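Local coordinates for Bse634I restriction endonuclease (PDB 1KNV), which is a type II restriction endonuclease of the PDDEXK superfamily, cutting double-stranded DNA at a specific sequence in a reaction that probably depends on metal ions, at residues S8-E13 and N52-V57. Sequence-based numbering, arbitrary orientation.
Sequences SNCVEE and NYVKDV
C10 pushes its sulfur into the angle between Y53, V54 and V57, three residues on one side of a helix. C10 SG lies 3.6 Å from CE2 of Y53 and equally close to CG2 of V57, while CG2 of V54 borders it at 3.8 Å. Relative to the tyrosine ring the sulfur is oblique, 4.6 Å from the Y53 centroid and 51° off the normal, a Cys sulfur-aromatic contact. The small, polarisable, largely apolar sulfur suits a buried place between a ring and two valines. V11 sends its methyls to the same two valines: CG1 meets CG1 of V54 at 3.6 Å, and CG2 meets CG1 of V57 at 3.7 Å. Branching at CB lets one short residue reach side chains about one turn apart. S8 sets its CB against both methyls of V57, a tight fit, and is short enough for its hydroxyl still to reach E32. The long tyrosine, its CG anti to the backbone N (chi1 174°), keeps its ring beside the sulfur and brings its hydroxyl to the same carboxylate, which hydrogen-bonds to both hydroxyls. S8 OG also appears to accept from C10 N in an ST turn. Beyond this shell, helix 26-33 flanks C10 through A29, and V54 also touches F71 and W78 of helix 68-93. The contact thus packs the loop entering strand 11-16, and that hairpin strand's start, on helix 43-60, away from the calcium-binding residues.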
loop_
_atom_site.group_PDB
_atom_site.type_symbol
_atom_site.label_atom_id
_atom_site.label_comp_id
_atom_site.label_asym_id
_atom_site.label_seq_id
_atom_site.Cartn_x
_atom_site.Cartn_y
_atom_site.Cartn_z
ATOM N N SER B 8 -59.660 5.409 17.287
ATOM C CA SER B 8 -58.378 5.366 16.586
ATOM C C SER B 8 -57.769 3.979 16.719
ATOM O O SER B 8 -58.096 3.227 17.641
ATOM C CB SER B 8 -57.393 6.408 17.130
ATOM O OG SER B 8 -56.149 6.284 16.460
ATOM N N ASN B 9 -56.906 3.640 15.768
ATOM C CA ASN B 9 -56.223 2.351 15.755
ATOM C C ASN B 9 -54.726 2.552 15.962
ATOM O O ASN B 9 -53.925 1.644 15.738
ATOM C CB ASN B 9 -56.470 1.642 14.423
ATOM C CG ASN B 9 -57.867 1.081 14.320
ATOM O OD1 ASN B 9 -58.414 0.941 13.229
ATOM N ND2 ASN B 9 -58.453 0.746 15.464
ATOM N N CYS B 10 -54.358 3.753 16.397
ATOM C CA CYS B 10 -52.960 4.090 16.626
ATOM C C CYS B 10 -52.486 3.557 17.969
ATOM O O CYS B 10 -51.405 3.907 18.439
ATOM C CB CYS B 10 -52.766 5.602 16.563
ATOM S SG CYS B 10 -53.594 6.488 17.869
ATOM N N VAL B 11 -53.321 2.723 18.583
ATOM C CA VAL B 11 -53.028 2.078 19.862
ATOM C C VAL B 11 -53.818 0.773 19.864
ATOM O O VAL B 11 -54.900 0.695 19.283
ATOM C CB VAL B 11 -53.449 2.942 21.087
ATOM C CG1 VAL B 11 -52.616 4.210 21.144
ATOM C CG2 VAL B 11 -54.929 3.277 21.018
ATOM N N GLU B 12 -53.273 -0.254 20.502
ATOM C CA GLU B 12 -53.929 -1.554 20.540
ATOM C C GLU B 12 -53.752 -2.223 21.897
ATOM O O GLU B 12 -52.714 -2.066 22.542
ATOM C CB GLU B 12 -53.353 -2.432 19.423
ATOM C CG GLU B 12 -53.554 -3.923 19.569
ATOM C CD GLU B 12 -53.005 -4.685 18.376
ATOM O OE1 GLU B 12 -51.931 -4.304 17.869
ATOM O OE2 GLU B 12 -53.643 -5.671 17.948
ATOM N N GLU B 13 -54.781 -2.939 22.345
ATOM C CA GLU B 13 -54.700 -3.640 23.624
ATOM C C GLU B 13 -54.428 -5.097 23.329
ATOM O O GLU B 13 -54.908 -5.659 22.349
ATOM C CB GLU B 13 -56.001 -3.609 24.429
ATOM C CG GLU B 13 -57.017 -2.547 24.093
ATOM C CD GLU B 13 -58.303 -2.758 24.891
ATOM O OE1 GLU B 13 -58.457 -3.853 25.490
ATOM O OE2 GLU B 13 -59.156 -1.842 24.913
ATOM N N ASN B 52 -48.775 13.590 20.257
ATOM C CA ASN B 52 -49.940 14.126 20.936
ATOM C C ASN B 52 -51.197 13.436 20.437
ATOM O O ASN B 52 -52.114 13.163 21.212
ATOM C CB ASN B 52 -50.046 15.623 20.705
ATOM C CG ASN B 52 -48.833 16.362 21.198
ATOM O OD1 ASN B 52 -48.246 15.992 22.215
ATOM N ND2 ASN B 52 -48.453 17.421 20.492
ATOM N N TYR B 53 -51.246 13.149 19.143
ATOM C CA TYR B 53 -52.406 12.473 18.601
ATOM C C TYR B 53 -52.608 11.147 19.309
ATOM O O TYR B 53 -53.704 10.834 19.760
ATOM C CB TYR B 53 -52.234 12.195 17.124
ATOM C CG TYR B 53 -53.357 11.358 16.568
ATOM C CD1 TYR B 53 -54.642 11.883 16.425
ATOM C CD2 TYR B 53 -53.133 10.049 16.158
ATOM C CE1 TYR B 53 -55.672 11.121 15.878
ATOM C CE2 TYR B 53 -54.155 9.279 15.610
ATOM C CZ TYR B 53 -55.418 9.821 15.468
ATOM O OH TYR B 53 -56.415 9.071 14.893
ATOM N N VAL B 54 -51.548 10.352 19.386
ATOM C CA VAL B 54 -51.637 9.062 20.056
ATOM C C VAL B 54 -51.978 9.284 21.531
ATOM O O VAL B 54 -52.712 8.502 22.136
ATOM C CB VAL B 54 -50.309 8.270 19.927
ATOM C CG1 VAL B 54 -50.350 7.015 20.791
ATOM C CG2 VAL B 54 -50.079 7.891 18.468
ATOM N N LYS B 55 -51.448 10.358 22.105
ATOM C CA LYS B 55 -51.727 10.662 23.500
ATOM C C LYS B 55 -53.200 11.037 23.708
ATOM O O LYS B 55 -53.783 10.715 24.743
ATOM C CB LYS B 55 -50.806 11.781 23.994
ATOM C CG LYS B 55 -49.358 11.338 24.166
ATOM C CD LYS B 55 -48.499 12.454 24.742
ATOM C CE LYS B 55 -47.106 11.961 25.096
ATOM N NZ LYS B 55 -46.266 13.039 25.686
ATOM N N ASP B 56 -53.801 11.712 22.732
ATOM C CA ASP B 56 -55.205 12.071 22.845
ATOM C C ASP B 56 -56.045 10.812 22.718
ATOM O O ASP B 56 -57.027 10.645 23.439
ATOM C CB ASP B 56 -55.619 13.070 21.764
ATOM C CG ASP B 56 -55.024 14.442 21.982
ATOM O OD1 ASP B 56 -54.637 14.746 23.131
ATOM O OD2 ASP B 56 -54.958 15.220 21.009
ATOM N N VAL B 57 -55.660 9.923 21.809
ATOM C CA VAL B 57 -56.395 8.675 21.610
ATOM C C VAL B 57 -56.337 7.776 22.850
ATOM O O VAL B 57 -57.307 7.100 23.189
ATOM C CB VAL B 57 -55.847 7.908 20.396
ATOM C CG1 VAL B 57 -56.465 6.516 20.323
ATOM C CG2 VAL B 57 -56.142 8.696 19.124
#